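Local coordinates for protein transport protein HOFQ (Aggregatibacter actinomycetemcomitans, PDB 2Y3M) that binds DNA through its extra-membranous domains and probably serves, as an outer-membrane secretin, in DNA uptake during natural competence, at residues Arg11-Pro16 with Leu66-Gly71; Asn31-Asp36 with Ser43-Asn48; Gly71-Thr76 with Ser137-Asp142. All coordinates share one frame; numbering follows the deposited sequence.

From the N terminus, strand 6-14 leads through residues 11-16 into a helix-strand-strand-helix excursion and finds its partner in this chain only when the chain returns as strand 67-76. Contact 1 thus closes a loop of 49 residues, and contact 2, the short hairpin of 31-36 with 43-48, lies within that loop, its nearest atoms about 8 Å from contact 1. Strand 67-76 then continues past G71, which contacts 1 and 3 share, and 71-76 takes 137-142 as its partner after a further 60 residues. Contacts 1 and 3 are in series along one antiparallel sheet, whereas contact 2 forms within this chain a separate two-stranded sheet, extended by a strand of the second subunit.

Contact 1 of 3, residues Arg11-Pro16 with Leu66-Gly71; sequences RLKQAP and LWQENG
L66 O accepts a nearly straight bond from A15 N (2.8 Å), a rung just beyond the ends of the two antiparallel strands. Next comes W67, beside Q14 in a non-hydrogen-bonded pair. Its CG, beside the backbone N (chi1 -52°), sets the indole against Q14, whose CG sits over one face of the six-membered ring, 3.8 Å from its centroid, in a CH-pi contact. The Q14 amide is inclined 46° to the ring, and its NE2 is hydrogen-bonded to Q14 OE1 of the second subunit. L12 CB touches W67 CE3 (3.9 Å).

Q68 exchanges two backbone bonds with K13, Q68 N to K13 O and K13 N to Q68 O, both 2.9 Å. On this opposite face the Q68 chain slants across that of K13 and carries OE1 to A15 CB and P16 CD. E69 CB packs at 3.8 Å against L12 CD2, while its carboxylate reaches K62 of the second subunit in a salt bridge. N70 N makes a weak bond to R11 O, and a water joins G71 O to R11 N. R11-K13 also pair with a strand of the second subunit, whose helix 51-63 places I61 on W67, and strand 137-141 flanks 67-76 farther along.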
ATOM      1  N   ARG B  11      15.012  -7.834   1.152  1.00 36.55           N
ATOM      2  CA  ARG B  11      13.770  -8.469   1.553  1.00 39.19           C
ATOM      3  C   ARG B  11      12.768  -7.412   2.015  1.00 37.66           C
ATOM      4  O   ARG B  11      13.090  -6.553   2.836  1.00 37.95           O
ATOM      5  CB  ARG B  11      14.042  -9.504   2.647  1.00 45.07           C
ATOM      6  CG  ARG B  11      12.821 -10.292   3.104  1.00 51.43           C
ATOM      7  CD  ARG B  11      13.237 -11.515   3.915  1.00 61.68           C
ATOM      8  NE  ARG B  11      13.833 -12.545   3.065  1.00 66.53           N
ATOM      9  CZ  ARG B  11      13.184 -13.614   2.612  1.00 73.97           C
ATOM     10  NH1 ARG B  11      11.908 -13.809   2.929  1.00 78.31           N
ATOM     11  NH2 ARG B  11      13.808 -14.496   1.845  1.00 78.54           N
ATOM     12  N   LEU B  12      11.565  -7.467   1.452  1.00 37.89           N
ATOM     13  CA  LEU B  12      10.458  -6.623   1.886  1.00 38.00           C
ATOM     14  C   LEU B  12       9.447  -7.476   2.639  1.00 41.57           C
ATOM     15  O   LEU B  12       8.881  -8.422   2.086  1.00 44.59           O
ATOM     16  CB  LEU B  12       9.779  -5.926   0.694  1.00 37.87           C
ATOM     17  CG  LEU B  12      10.554  -4.965  -0.225  1.00 37.36           C
ATOM     18  CD1 LEU B  12       9.599  -4.299  -1.212  1.00 40.47           C
ATOM     19  CD2 LEU B  12      11.309  -3.908   0.563  1.00 37.25           C
ATOM     20  N   LYS B  13       9.241  -7.150   3.910  1.00 43.44           N
ATOM     21  CA  LYS B  13       8.258  -7.837   4.742  1.00 48.21           C
ATOM     22  C   LYS B  13       7.014  -6.959   4.861  1.00 47.27           C
ATOM     23  O   LYS B  13       7.130  -5.732   4.930  1.00 45.13           O
ATOM     24  CB  LYS B  13       8.849  -8.130   6.128  1.00 53.68           C
ATOM     25  CG  LYS B  13       8.127  -9.237   6.903  1.00 62.34           C
ATOM     26  CD  LYS B  13       8.685  -9.432   8.312  1.00 71.72           C
ATOM     27  CE  LYS B  13       9.921 -10.336   8.319  1.00 77.65           C
ATOM     28  NZ  LYS B  13      10.254 -10.846   9.687  1.00 90.64           N
ATOM     29  N   GLN B  14       5.832  -7.574   4.865  1.00 73.37           N
ATOM     30  CA  GLN B  14       4.595  -6.814   5.057  1.00 70.30           C
ATOM     31  C   GLN B  14       4.446  -6.381   6.506  1.00 68.78           C
ATOM     32  O   GLN B  14       4.508  -7.203   7.419  1.00 71.11           O
ATOM     33  CB  GLN B  14       3.361  -7.594   4.597  1.00 71.94           C
ATOM     34  CG  GLN B  14       2.877  -7.203   3.202  1.00 75.54           C
ATOM     35  CD  GLN B  14       1.432  -7.588   2.936  1.00 80.12           C
ATOM     36  OE1 GLN B  14       0.868  -8.444   3.615  1.00 82.36           O
ATOM     37  NE2 GLN B  14       0.827  -6.952   1.937  1.00 84.84           N
ATOM     38  N   ALA B  15       4.260  -5.080   6.697  1.00 67.44           N
ATOM     39  CA  ALA B  15       4.139  -4.483   8.023  1.00 68.34           C
ATOM     40  C   ALA B  15       2.863  -4.928   8.747  1.00 66.28           C
ATOM     41  O   ALA B  15       1.867  -5.256   8.098  1.00 64.06           O
ATOM     42  CB  ALA B  15       4.194  -2.963   7.912  1.00 69.61           C
ATOM     43  N   PRO B  16       2.894  -4.957  10.096  1.00 69.68           N
ATOM     44  CA  PRO B  16       1.678  -5.264  10.863  1.00 69.71           C
ATOM     45  C   PRO B  16       0.599  -4.200  10.657  1.00 65.41           C
ATOM     46  O   PRO B  16       0.841  -3.007  10.850  1.00 65.38           O
ATOM     47  CB  PRO B  16       2.166  -5.279  12.317  1.00 76.77           C
ATOM     48  CG  PRO B  16       3.631  -5.542  12.222  1.00 81.96           C
ATOM     49  CD  PRO B  16       4.074  -4.844  10.972  1.00 76.67           C
ATOM     50  N   LEU B  66       3.091  -0.093   3.342  1.00 52.02           N
ATOM     51  CA  LEU B  66       2.822  -1.459   3.787  1.00 50.05           C
ATOM     52  C   LEU B  66       4.079  -2.324   3.966  1.00 48.42           C
ATOM     53  O   LEU B  66       3.996  -3.444   4.475  1.00 48.23           O
ATOM     54  CB  LEU B  66       1.841  -2.144   2.819  1.00 50.40           C
ATOM     55  CG  LEU B  66       0.436  -1.546   2.622  1.00 53.52           C
ATOM     56  CD1 LEU B  66      -0.270  -2.232   1.470  1.00 55.78           C
ATOM     57  CD2 LEU B  66      -0.431  -1.610   3.889  1.00 53.49           C
ATOM     58  N   TRP B  67       5.239  -1.804   3.571  1.00 48.65           N
ATOM     59  CA  TRP B  67       6.448  -2.625   3.514  1.00 47.05           C
ATOM     60  C   TRP B  67       7.580  -2.127   4.398  1.00 49.11           C
ATOM     61  O   TRP B  67       7.909  -0.939   4.404  1.00 52.37           O
ATOM     62  CB  TRP B  67       6.928  -2.745   2.070  1.00 46.86           C
ATOM     63  CG  TRP B  67       5.845  -3.192   1.146  1.00 47.37           C
ATOM     64  CD1 TRP B  67       5.006  -2.396   0.424  1.00 50.22           C
ATOM     65  CD2 TRP B  67       5.463  -4.542   0.864  1.00 46.31           C
ATOM     66  NE1 TRP B  67       4.130  -3.164  -0.300  1.00 51.75           N
ATOM     67  CE2 TRP B  67       4.388  -4.486  -0.051  1.00 49.43           C
ATOM     68  CE3 TRP B  67       5.932  -5.795   1.289  1.00 44.50           C
ATOM     69  CZ2 TRP B  67       3.768  -5.638  -0.552  1.00 51.16           C
ATOM     70  CZ3 TRP B  67       5.320  -6.941   0.788  1.00 46.32           C
ATOM     71  CH2 TRP B  67       4.242  -6.851  -0.124  1.00 49.78           C
ATOM     72  N   GLN B  68       8.169  -3.049   5.150  1.00 49.06           N
ATOM     73  CA  GLN B  68       9.397  -2.765   5.876  1.00 52.32           C
ATOM     74  C   GLN B  68      10.565  -3.492   5.227  1.00 50.26           C
ATOM     75  O   GLN B  68      10.441  -4.635   4.777  1.00 47.18           O
ATOM     76  CB  GLN B  68       9.275  -3.095   7.370  1.00 57.02           C
ATOM     77  CG  GLN B  68       8.680  -4.458   7.702  1.00 57.33           C
ATOM     78  CD  GLN B  68       8.076  -4.504   9.103  1.00 64.95           C
ATOM     79  OE1 GLN B  68       7.546  -3.506   9.602  1.00 67.49           O
ATOM     80  NE2 GLN B  68       8.151  -5.668   9.741  1.00 69.42           N
ATOM     81  N   GLU B  69      11.694  -2.804   5.155  1.00 52.99           N
ATOM     82  CA  GLU B  69      12.866  -3.340   4.486  1.00 51.98           C
ATOM     83  C   GLU B  69      13.986  -3.653   5.467  1.00 55.56           C
ATOM     84  O   GLU B  69      14.301  -2.852   6.353  1.00 61.42           O
ATOM     85  CB  GLU B  69      13.349  -2.403   3.368  1.00 53.81           C
ATOM     86  CG  GLU B  69      13.104  -0.914   3.605  1.00 59.90           C
ATOM     87  CD  GLU B  69      13.773  -0.025   2.564  1.00 65.82           C
ATOM     88  OE1 GLU B  69      14.872  -0.372   2.081  1.00 66.56           O
ATOM     89  OE2 GLU B  69      13.203   1.038   2.239  1.00 70.48           O
ATOM     90  N   ASN B  70      14.557  -4.841   5.310  1.00 56.13           N
ATOM     91  CA  ASN B  70      15.737  -5.250   6.050  1.00 55.56           C
ATOM     92  C   ASN B  70      16.976  -4.785   5.285  1.00 50.12           C
ATOM     93  O   ASN B  70      16.851  -4.185   4.216  1.00 47.67           O
ATOM     94  CB  ASN B  70      15.724  -6.769   6.248  1.00 60.11           C
ATOM     95  CG  ASN B  70      14.540  -7.240   7.093  1.00 68.27           C
ATOM     96  OD1 ASN B  70      13.784  -8.126   6.686  1.00 73.35           O
ATOM     97  ND2 ASN B  70      14.369  -6.636   8.269  1.00 70.40           N
ATOM     98  N   GLY B  71      18.163  -5.039   5.825  1.00 50.05           N
ATOM     99  CA  GLY B  71      19.399  -4.636   5.154  1.00 46.33           C
ATOM    100  C   GLY B  71      19.541  -5.208   3.752  1.00 43.19           C
ATOM    101  O   GLY B  71      18.916  -6.216   3.415  1.00 44.61           O
TER
HETATM  102  O   HOH W   1      17.261  -8.389   2.564  1.00 44.05           O

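Contact 2 of 3, residues Asn31-Asp36 with Ser43-Asn48; sequences NLIIDD and SLQLEN
N31 and E47 face each other across a two-stranded antiparallel hairpin, in a hydrogen-bonded pair whose side chains run alongside one another. With CG anti to the backbone N (chi1 -170°), the N31 chain runs beside that of E47. Its CB lies 3.9 Å from E47 CB and is also near E47 OE1, which CG approaches as closely. At the tip ND2 donates to E47 OE1 at 2.9 Å. The acceptor lies close to the N31 amide plane, but the donor comes from above the carboxylate, 45° out of its plane. E47 OE2 meets I33 CD1 and takes a weak bond from Q45 NE2 of its own strand.

Six backbone bonds stitch the hairpin, two in each of the pairs N31-E47, I33-Q45 and D35-S43. The other face is wholly aliphatic. L32 CD1 is pressed against L46 CD2 at 3.4 Å, tighter than usual for two carbons, and also touches L44 CB, while I34 CG1 rests on L44 CD2 at 3.8 Å. The hairpin lies between helices 18-26 and 51-63 in the chain, and both cover this side: L32 and L44 reach L21, and L46 packs on L54, V58 and I61.

The polar face, with N31, E47 and D35, meets the second subunit. E47 OE1 also forms a salt bridge with K77 of that subunit, and D35 one with R11 there. Strand 42-48 pairs with a strand of the same subunit, and L46 packs on its I10. The chemistry thus differs by face: aliphatic groups meet the hairpin's own helices and I10 of the partner chain, and acidic groups meet that chain's basic residues.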
ATOM      1  N   ASN B  31     -15.594   3.922  11.978  1.00 39.91           N
ATOM      2  CA  ASN B  31     -15.650   2.529  12.407  1.00 40.84           C
ATOM      3  C   ASN B  31     -14.896   1.627  11.415  1.00 37.91           C
ATOM      4  O   ASN B  31     -14.991   1.818  10.201  1.00 35.99           O
ATOM      5  CB  ASN B  31     -17.099   2.069  12.585  1.00 43.69           C
ATOM      6  CG  ASN B  31     -17.206   0.707  13.248  1.00 46.64           C
ATOM      7  OD1 ASN B  31     -16.332   0.302  14.015  1.00 48.62           O
ATOM      8  ND2 ASN B  31     -18.287  -0.004  12.959  1.00 49.24           N
ATOM      9  N   LEU B  32     -14.134   0.670  11.941  1.00 38.79           N
ATOM     10  CA  LEU B  32     -13.336  -0.235  11.108  1.00 37.41           C
ATOM     11  C   LEU B  32     -13.632  -1.709  11.388  1.00 38.19           C
ATOM     12  O   LEU B  32     -13.502  -2.173  12.521  1.00 41.33           O
ATOM     13  CB  LEU B  32     -11.842   0.051  11.291  1.00 38.76           C
ATOM     14  CG  LEU B  32     -10.845  -0.862  10.572  1.00 39.78           C
ATOM     15  CD1 LEU B  32     -10.821  -0.608   9.059  1.00 40.08           C
ATOM     16  CD2 LEU B  32      -9.456  -0.703  11.167  1.00 43.65           C
ATOM     17  N   ILE B  33     -14.050  -2.436  10.358  1.00 36.93           N
ATOM     18  CA  ILE B  33     -14.165  -3.888  10.457  1.00 38.16           C
ATOM     19  C   ILE B  33     -13.079  -4.523   9.591  1.00 36.84           C
ATOM     20  O   ILE B  33     -13.084  -4.386   8.365  1.00 35.71           O
ATOM     21  CB  ILE B  33     -15.563  -4.422  10.041  1.00 40.15           C
ATOM     22  CG1 ILE B  33     -16.685  -3.592  10.679  1.00 43.18           C
ATOM     23  CG2 ILE B  33     -15.704  -5.898  10.422  1.00 42.94           C
ATOM     24  CD1 ILE B  33     -18.054  -3.785  10.029  1.00 47.39           C
ATOM     25  N   ILE B  34     -12.128  -5.176  10.251  1.00 38.16           N
ATOM     26  CA  ILE B  34     -11.121  -5.972   9.568  1.00 38.60           C
ATOM     27  C   ILE B  34     -11.675  -7.378   9.368  1.00 39.53           C
ATOM     28  O   ILE B  34     -12.024  -8.069  10.335  1.00 41.47           O
ATOM     29  CB  ILE B  34      -9.774  -6.022  10.343  1.00 41.62           C
ATOM     30  CG1 ILE B  34      -9.228  -4.604  10.562  1.00 42.37           C
ATOM     31  CG2 ILE B  34      -8.752  -6.879   9.586  1.00 43.08           C
ATOM     32  CD1 ILE B  34      -8.227  -4.484  11.691  1.00 47.38           C
ATOM     33  N   ASP B  35     -11.777  -7.772   8.101  1.00 39.39           N
ATOM     34  CA  ASP B  35     -12.204  -9.106   7.723  1.00 41.52           C
ATOM     35  C   ASP B  35     -10.996  -9.874   7.184  1.00 42.65           C
ATOM     36  O   ASP B  35     -10.510  -9.612   6.076  1.00 43.31           O
ATOM     37  CB  ASP B  35     -13.350  -9.040   6.705  1.00 43.00           C
ATOM     38  CG  ASP B  35     -14.580  -8.300   7.249  1.00 45.56           C
ATOM     39  OD1 ASP B  35     -14.990  -8.584   8.397  1.00 48.45           O
ATOM     40  OD2 ASP B  35     -15.143  -7.431   6.535  1.00 47.73           O
ATOM     41  N   ASP B  36     -10.512 -10.807   7.995  1.00 44.21           N
ATOM     42  CA  ASP B  36      -9.274 -11.524   7.723  1.00 46.51           C
ATOM     43  C   ASP B  36      -9.571 -12.987   7.410  1.00 48.37           C
ATOM     44  O   ASP B  36      -9.821 -13.783   8.318  1.00 49.73           O
ATOM     45  CB  ASP B  36      -8.343 -11.407   8.934  1.00 48.88           C
ATOM     46  CG  ASP B  36      -6.944 -11.928   8.664  1.00 53.54           C
ATOM     47  OD1 ASP B  36      -6.640 -12.358   7.530  1.00 55.50           O
ATOM     48  OD2 ASP B  36      -6.132 -11.904   9.607  1.00 58.11           O
ATOM     49  N   SER B  43      -9.773  -7.758   4.147  1.00 42.63           N
ATOM     50  CA  SER B  43     -10.694  -6.707   3.729  1.00 41.39           C
ATOM     51  C   SER B  43     -10.962  -5.738   4.870  1.00 37.49           C
ATOM     52  O   SER B  43     -10.963  -6.121   6.043  1.00 35.12           O
ATOM     53  CB  SER B  43     -12.015  -7.298   3.233  1.00 42.45           C
ATOM     54  OG  SER B  43     -11.882  -7.818   1.921  1.00 48.00           O
ATOM     55  N   LEU B  44     -11.182  -4.477   4.514  1.00 37.60           N
ATOM     56  CA  LEU B  44     -11.551  -3.451   5.481  1.00 34.77           C
ATOM     57  C   LEU B  44     -12.916  -2.892   5.138  1.00 35.09           C
ATOM     58  O   LEU B  44     -13.177  -2.531   3.984  1.00 38.16           O
ATOM     59  CB  LEU B  44     -10.542  -2.311   5.479  1.00 35.95           C
ATOM     60  CG  LEU B  44      -9.063  -2.611   5.664  1.00 39.13           C
ATOM     61  CD1 LEU B  44      -8.297  -1.298   5.617  1.00 42.30           C
ATOM     62  CD2 LEU B  44      -8.811  -3.365   6.972  1.00 38.33           C
ATOM     63  N   GLN B  45     -13.795  -2.836   6.133  1.00 33.45           N
ATOM     64  CA  GLN B  45     -15.035  -2.098   5.973  1.00 34.89           C
ATOM     65  C   GLN B  45     -14.961  -0.847   6.827  1.00 32.97           C
ATOM     66  O   GLN B  45     -14.808  -0.928   8.047  1.00 32.01           O
ATOM     67  CB  GLN B  45     -16.262  -2.946   6.316  1.00 36.92           C
ATOM     68  CG  GLN B  45     -17.556  -2.149   6.212  1.00 41.34           C
ATOM     69  CD  GLN B  45     -18.755  -2.988   5.854  1.00 48.06           C
ATOM     70  OE1 GLN B  45     -18.626  -4.077   5.289  1.00 50.30           O
ATOM     71  NE2 GLN B  45     -19.942  -2.478   6.171  1.00 52.03           N
ATOM     72  N   LEU B  46     -15.047   0.302   6.170  1.00 40.25           N
ATOM     73  CA  LEU B  46     -14.949   1.594   6.838  1.00 38.93           C
ATOM     74  C   LEU B  46     -16.311   2.258   6.908  1.00 37.25           C
ATOM     75  O   LEU B  46     -17.076   2.232   5.947  1.00 35.57           O
ATOM     76  CB  LEU B  46     -13.955   2.498   6.114  1.00 37.69           C
ATOM     77  CG  LEU B  46     -12.527   1.965   6.075  1.00 40.12           C
ATOM     78  CD1 LEU B  46     -11.759   2.652   4.995  1.00 41.29           C
ATOM     79  CD2 LEU B  46     -11.858   2.176   7.415  1.00 44.17           C
ATOM     80  N   GLU B  47     -16.620   2.830   8.065  1.00 38.21           N
ATOM     81  CA  GLU B  47     -17.906   3.483   8.269  1.00 37.33           C
ATOM     82  C   GLU B  47     -17.732   4.856   8.885  1.00 37.43           C
ATOM     83  O   GLU B  47     -17.016   5.011   9.867  1.00 39.95           O
ATOM     84  CB  GLU B  47     -18.805   2.628   9.161  1.00 39.64           C
ATOM     85  CG  GLU B  47     -19.309   1.366   8.501  1.00 40.71           C
ATOM     86  CD  GLU B  47     -19.885   0.380   9.492  1.00 45.67           C
ATOM     87  OE1 GLU B  47     -19.909   0.678  10.705  1.00 48.53           O
ATOM     88  OE2 GLU B  47     -20.315  -0.701   9.051  1.00 48.31           O
ATOM     89  N   ASN B  48     -18.390   5.848   8.296  1.00 35.37           N
ATOM     90  CA  ASN B  48     -18.438   7.186   8.880  1.00 36.68           C
ATOM     91  C   ASN B  48     -19.779   7.874   8.596  1.00 35.20           C
ATOM     92  O   ASN B  48     -20.322   7.742   7.502  1.00 32.69           O
ATOM     93  CB  ASN B  48     -17.265   8.028   8.377  1.00 37.59           C
ATOM     94  CG  ASN B  48     -16.955   9.198   9.280  1.00 41.36           C
ATOM     95  OD1 ASN B  48     -17.799  10.069   9.503  1.00 43.17           O
ATOM     96  ND2 ASN B  48     -15.734   9.235   9.799  1.00 43.85           N
TER

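Contact 3 of 3, residues Gly71-Thr76 with Ser137-Asp142; sequences GIYYFT and SITFDD
Strands 71-76 and 137-141 run antiparallel, 167° between their directions and 4.6 Å apart at closest approach, as neighbours in a five-stranded antiparallel sheet. Strand 137-141 lies in the beta-alpha-beta-beta-alpha unit 106-166, consistent with the type I KH-like fold reported for these domains. The two strands are not a hairpin: the second belongs to the type II/III secretion short domain and follows a long intervening segment, so their pairing joins that region to the N-terminal strands. I72-F140 and Y74-I138 are hydrogen-bonded pairs, each with two backbone bonds. Between them Y73 faces T139 in a non-hydrogen-bonded pair. In the I72-F140 pair, I72 N donates to F140 O along a bent path (135° at the hydrogen), whereas F140 N to I72 O is straighter, both at 3.0 Å.

On the buried face I72 and F140 carry the apolar contact. F140 CG lies between the backbone N and the carbonyl carbon (chi1 64°), which swings the ring over its cross-strand partner. I72 CB stands over one face of the ring, 3.9 Å from the centroid in a CH-pi contact and displaced toward the rim, while CG2 touches CZ and CE1 and CD1 reaches CE2. Farther along, I138 CB approaches Y74 at the ring edge. M121 of helix 117-125 packs on both Y74 and I138, the F8 ring of strand 6-14 meets that of Y74, F8 also touches F140, and F55 of the second subunit reaches I72.

The other face is more polar. The Y73 ring reaches across to the opposite strand, bringing CE1 and OH near S137 CB. T139 meets the same ring at its edge, CB lying 3.9 Å from Y73 CD1, and T139 OG1 makes a weak hydrogen bond of 3.5 Å to I72 O.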
ATOM      1  N   GLY B  71      18.163  -5.039   5.825  1.00 50.05           N
ATOM      2  CA  GLY B  71      19.399  -4.636   5.154  1.00 46.33           C
ATOM      3  C   GLY B  71      19.541  -5.208   3.752  1.00 43.19           C
ATOM      4  O   GLY B  71      18.916  -6.216   3.415  1.00 44.61           O
ATOM      5  N   ILE B  72      20.357  -4.554   2.932  1.00 40.60           N
ATOM      6  CA  ILE B  72      20.668  -5.057   1.596  1.00 38.94           C
ATOM      7  C   ILE B  72      21.783  -6.104   1.677  1.00 39.17           C
ATOM      8  O   ILE B  72      22.724  -5.975   2.463  1.00 40.12           O
ATOM      9  CB  ILE B  72      21.041  -3.930   0.606  1.00 38.22           C
ATOM     10  CG1 ILE B  72      19.953  -2.854   0.559  1.00 40.03           C
ATOM     11  CG2 ILE B  72      21.265  -4.483  -0.801  1.00 38.37           C
ATOM     12  CD1 ILE B  72      20.297  -1.587   1.316  1.00 41.45           C
ATOM     13  N   TYR B  73      21.649  -7.150   0.868  1.00 39.52           N
ATOM     14  CA  TYR B  73      22.590  -8.253   0.848  1.00 40.90           C
ATOM     15  C   TYR B  73      23.254  -8.298  -0.534  1.00 39.02           C
ATOM     16  O   TYR B  73      22.571  -8.287  -1.554  1.00 39.39           O
ATOM     17  CB  TYR B  73      21.834  -9.549   1.181  1.00 45.45           C
ATOM     18  CG  TYR B  73      22.667 -10.792   1.431  1.00 50.98           C
ATOM     19  CD1 TYR B  73      23.753 -10.780   2.312  1.00 54.46           C
ATOM     20  CD2 TYR B  73      22.334 -12.003   0.819  1.00 57.02           C
ATOM     21  CE1 TYR B  73      24.507 -11.941   2.550  1.00 60.36           C
ATOM     22  CE2 TYR B  73      23.076 -13.168   1.049  1.00 62.66           C
ATOM     23  CZ  TYR B  73      24.160 -13.129   1.914  1.00 64.09           C
ATOM     24  OH  TYR B  73      24.891 -14.276   2.136  1.00 70.72           O
ATOM     25  N   TYR B  74      24.585  -8.311  -0.561  1.00 38.39           N
ATOM     26  CA  TYR B  74      25.341  -8.354  -1.818  1.00 37.65           C
ATOM     27  C   TYR B  74      26.188  -9.626  -1.884  1.00 39.74           C
ATOM     28  O   TYR B  74      27.096  -9.825  -1.077  1.00 41.01           O
ATOM     29  CB  TYR B  74      26.199  -7.090  -1.979  1.00 37.37           C
ATOM     30  CG  TYR B  74      27.114  -7.093  -3.189  1.00 38.79           C
ATOM     31  CD1 TYR B  74      26.617  -6.847  -4.477  1.00 39.39           C
ATOM     32  CD2 TYR B  74      28.479  -7.337  -3.044  1.00 40.00           C
ATOM     33  CE1 TYR B  74      27.469  -6.855  -5.590  1.00 41.96           C
ATOM     34  CE2 TYR B  74      29.335  -7.351  -4.144  1.00 42.22           C
ATOM     35  CZ  TYR B  74      28.829  -7.112  -5.409  1.00 43.41           C
ATOM     36  OH  TYR B  74      29.699  -7.124  -6.481  1.00 46.57           O
ATOM     37  N   PHE B  75      25.875 -10.488  -2.849  1.00 41.29           N
ATOM     38  CA  PHE B  75      26.477 -11.816  -2.927  1.00 44.79           C
ATOM     39  C   PHE B  75      26.434 -12.348  -4.356  1.00 47.22           C
ATOM     40  O   PHE B  75      25.779 -11.761  -5.222  1.00 47.21           O
ATOM     41  CB  PHE B  75      25.748 -12.780  -1.976  1.00 48.54           C
ATOM     42  CG  PHE B  75      24.362 -13.166  -2.434  1.00 50.73           C
ATOM     43  CD1 PHE B  75      23.315 -12.246  -2.401  1.00 48.47           C
ATOM     44  CD2 PHE B  75      24.105 -14.456  -2.896  1.00 56.89           C
ATOM     45  CE1 PHE B  75      22.035 -12.605  -2.825  1.00 52.28           C
ATOM     46  CE2 PHE B  75      22.830 -14.824  -3.318  1.00 61.20           C
ATOM     47  CZ  PHE B  75      21.794 -13.897  -3.284  1.00 59.25           C
ATOM     48  N   THR B  76      27.123 -13.465  -4.595  1.00 58.37           N
ATOM     49  CA  THR B  76      27.098 -14.138  -5.894  1.00 62.45           C
ATOM     50  C   THR B  76      26.052 -15.250  -5.897  1.00 68.48           C
ATOM     51  O   THR B  76      26.093 -16.164  -5.066  1.00 69.93           O
ATOM     52  CB  THR B  76      28.490 -14.688  -6.285  1.00 61.69           C
ATOM     53  OG1 THR B  76      29.414 -13.600  -6.379  1.00 57.78           O
ATOM     54  CG2 THR B  76      28.447 -15.406  -7.630  1.00 66.62           C
ATOM     55  N   SER B 137      30.540 -12.104   0.335  1.00 36.02           N
ATOM     56  CA  SER B 137      29.264 -11.430   0.472  1.00 35.22           C
ATOM     57  C   SER B 137      29.435 -10.177   1.311  1.00 33.53           C
ATOM     58  O   SER B 137      30.345 -10.089   2.137  1.00 33.31           O
ATOM     59  CB  SER B 137      28.212 -12.352   1.099  1.00 37.77           C
ATOM     60  OG  SER B 137      28.569 -12.706   2.421  1.00 39.12           O
ATOM     61  N   ILE B 138      28.559  -9.209   1.070  1.00 32.65           N
ATOM     62  CA  ILE B 138      28.450  -8.030   1.907  1.00 32.26           C
ATOM     63  C   ILE B 138      26.995  -7.828   2.287  1.00 33.31           C
ATOM     64  O   ILE B 138      26.094  -8.025   1.470  1.00 33.79           O
ATOM     65  CB  ILE B 138      29.022  -6.768   1.226  1.00 30.83           C
ATOM     66  CG1 ILE B 138      30.558  -6.846   1.175  1.00 30.86           C
ATOM     67  CG2 ILE B 138      28.576  -5.504   1.968  1.00 31.10           C
ATOM     68  CD1 ILE B 138      31.238  -5.739   0.359  1.00 30.47           C
ATOM     69  N   THR B 139      26.771  -7.480   3.548  1.00 34.51           N
ATOM     70  CA  THR B 139      25.459  -7.066   3.998  1.00 35.80           C
ATOM     71  C   THR B 139      25.614  -5.683   4.631  1.00 35.63           C
ATOM     72  O   THR B 139      26.522  -5.452   5.437  1.00 36.29           O
ATOM     73  CB  THR B 139      24.801  -8.121   4.939  1.00 38.97           C
ATOM     74  OG1 THR B 139      23.538  -7.643   5.407  1.00 40.87           O
ATOM     75  CG2 THR B 139      25.663  -8.419   6.133  1.00 41.63           C
ATOM     76  N   PHE B 140      24.754  -4.751   4.231  1.00 35.40           N
ATOM     77  CA  PHE B 140      24.891  -3.358   4.655  1.00 35.52           C
ATOM     78  C   PHE B 140      23.552  -2.672   4.872  1.00 37.24           C
ATOM     79  O   PHE B 140      22.515  -3.166   4.433  1.00 37.96           O
ATOM     80  CB  PHE B 140      25.741  -2.564   3.656  1.00 33.48           C
ATOM     81  CG  PHE B 140      25.129  -2.440   2.282  1.00 32.47           C
ATOM     82  CD1 PHE B 140      25.212  -3.493   1.364  1.00 31.31           C
ATOM     83  CD2 PHE B 140      24.493  -1.258   1.897  1.00 32.55           C
ATOM     84  CE1 PHE B 140      24.670  -3.377   0.086  1.00 31.57           C
ATOM     85  CE2 PHE B 140      23.936  -1.127   0.621  1.00 33.22           C
ATOM     86  CZ  PHE B 140      24.023  -2.189  -0.291  1.00 32.98           C
ATOM     87  N   ASP B 141      23.592  -1.518   5.534  1.00 38.51           N
ATOM     88  CA  ASP B 141      22.385  -0.814   5.923  1.00 40.79           C
ATOM     89  C   ASP B 141      22.688   0.665   6.123  1.00 41.58           C
ATOM     90  O   ASP B 141      23.557   1.017   6.912  1.00 42.69           O
ATOM     91  CB  ASP B 141      21.854  -1.423   7.222  1.00 43.84           C
ATOM     92  CG  ASP B 141      20.407  -1.101   7.474  1.00 46.99           C
ATOM     93  OD1 ASP B 141      20.008   0.066   7.291  1.00 48.62           O
ATOM     94  OD2 ASP B 141      19.666  -2.023   7.869  1.00 50.42           O
ATOM     95  N   ASP B 142      21.964   1.530   5.419  1.00 42.08           N
ATOM     96  CA  ASP B 142      22.143   2.984   5.554  1.00 43.77           C
ATOM     97  C   ASP B 142      21.624   3.576   6.877  1.00 47.20           C
ATOM     98  O   ASP B 142      21.962   4.720   7.219  1.00 49.04           O
ATOM     99  CB  ASP B 142      21.499   3.718   4.370  1.00 43.85           C
ATOM    100  CG  ASP B 142      22.350   3.669   3.111  1.00 41.93           C
ATOM    101  OD1 ASP B 142      23.476   3.136   3.153  1.00 39.61           O
ATOM    102  OD2 ASP B 142      21.885   4.177   2.070  1.00 42.91           O
TER